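Local coordinates for 2-oxoadipate dioxygenase/decarboxylase (Pseudomonas putida, PDB 6W1G), which catalyses the iron(II)-dependent decarboxylation and hydroxylation of 2-oxoadipate to D-2-hydroxyglutarate, using dioxygen, in a D-lysine catabolic pathway, at residues Thr231-Ile234 with Asp235-Gln238. Sequence-based numbering, arbitrary orientation.
Sequences TLDI and DAIQ
Asp233 caps and Ile234 opens helix 234-240, which carries Ile237 and Gln238: Ile237 N donates to Asp233 O (3.1 Å) and Gln238 N to Ile234 O (3.0 Å), the first i to i+4 bonds after the loop that follows strand 226-229. Asp233 is the N-cap. With its CG anti to the backbone N (chi1 -173°), the carboxylate turns back over the first turn, where OD1 accepts from Ala236 N at 3.0 Å. The bond is nearly straight, but the N-H comes from above the carboxylate plane, while Ala236 CB lies 3.5 Å from Asp233 CG. Just before the cap, Thr231 OG1 accepts from Asp233 N (3.2 Å), an ST turn that ties the loop to the helix start. One water donates to both Asp233 OD1 and Asp235 OD2, bridging acidic oxygens 4.2 Å apart; Asp235 OD1 forms a salt bridge with Arg265, and OD2 a hydrogen bond with Thr257. On the buried side, in the conformer given, Ile237 CG2 lies 4.1 Å from Ile234 CG1, and Ile237 also packs on Leu37 and Val38 of helix 29-48. The chemistry is that of a side-chain N-cap: an aspartate occupies an amide of the first turn and probably gains from the helix dipole, while the water and Arg265 would ease the crowding of two negative charges.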
# COMPACT_ATOMS: atom_id res chain seq x y z
N THR A 231 8.95 7.04 -2.47
CA THR A 231 10.29 7.53 -2.72
C THR A 231 11.23 6.37 -3.00
O THR A 231 11.07 5.27 -2.49
CB THR A 231 10.82 8.37 -1.54
OG1 THR A 231 12.10 8.93 -1.85
CG2 THR A 231 10.96 7.61 -0.26
N LEU A 232 12.29 6.69 -3.76
CA LEU A 232 13.37 5.74 -3.99
C LEU A 232 14.39 5.70 -2.84
O LEU A 232 15.25 4.84 -2.83
CB LEU A 232 14.10 6.08 -5.29
CG LEU A 232 13.23 5.98 -6.54
CD1 LEU A 232 14.04 6.37 -7.78
CD2 LEU A 232 12.61 4.60 -6.71
N ASP A 233 14.34 6.62 -1.88
CA ASP A 233 15.35 6.62 -0.80
C ASP A 233 14.77 7.27 0.45
O ASP A 233 14.80 8.49 0.59
CB ASP A 233 16.63 7.32 -1.26
CG ASP A 233 17.74 7.18 -0.25
OD1 ASP A 233 17.49 6.84 0.93
OD2 ASP A 233 18.92 7.45 -0.61
N ILE A 234 14.24 6.45 1.36
CA ILE A 234 13.61 6.99 2.55
C ILE A 234 14.64 7.60 3.49
O ILE A 234 14.32 8.50 4.26
CB ILE A 234 12.74 5.92 3.23
CG1 ILE A 234 11.73 6.58 4.18
CG2 ILE A 234 13.58 4.94 4.00
CD1 ILE A 234 10.72 5.64 4.68
N ASP A 235 15.89 7.12 3.46
CA ASP A 235 16.88 7.76 4.32
C ASP A 235 17.13 9.19 3.87
O ASP A 235 17.25 10.11 4.69
CB ASP A 235 18.20 7.00 4.27
CG ASP A 235 18.12 5.59 4.86
OD1 ASP A 235 17.43 5.40 5.85
OD2 ASP A 235 18.78 4.68 4.33
N ALA A 236 17.23 9.39 2.57
CA ALA A 236 17.44 10.70 2.01
C ALA A 236 16.25 11.60 2.30
O ALA A 236 16.43 12.79 2.61
CB ALA A 236 17.73 10.62 0.52
N ILE A 237 15.03 11.09 2.18
CA ILE A 237 13.92 11.98 2.42
C ILE A 237 13.90 12.39 3.90
O ILE A 237 13.56 13.52 4.21
CB ILE A 237 12.60 11.40 1.90
CG1 ILE A 237 11.70 12.57 1.56
CG2 ILE A 237 12.08 10.41 2.86
CD1 ILE A 237 10.65 12.20 0.61
N GLN A 238 14.22 11.47 4.82
CA GLN A 238 14.23 11.81 6.24
C GLN A 238 15.21 12.94 6.53
O GLN A 238 14.94 13.77 7.39
CB GLN A 238 14.58 10.60 7.10
CG GLN A 238 13.43 9.67 7.35
CD GLN A 238 13.76 8.66 8.41
OE1 GLN A 238 14.62 7.80 8.23
NE2 GLN A 238 13.09 8.76 9.55
O HOH W 1 18.53 4.37 1.60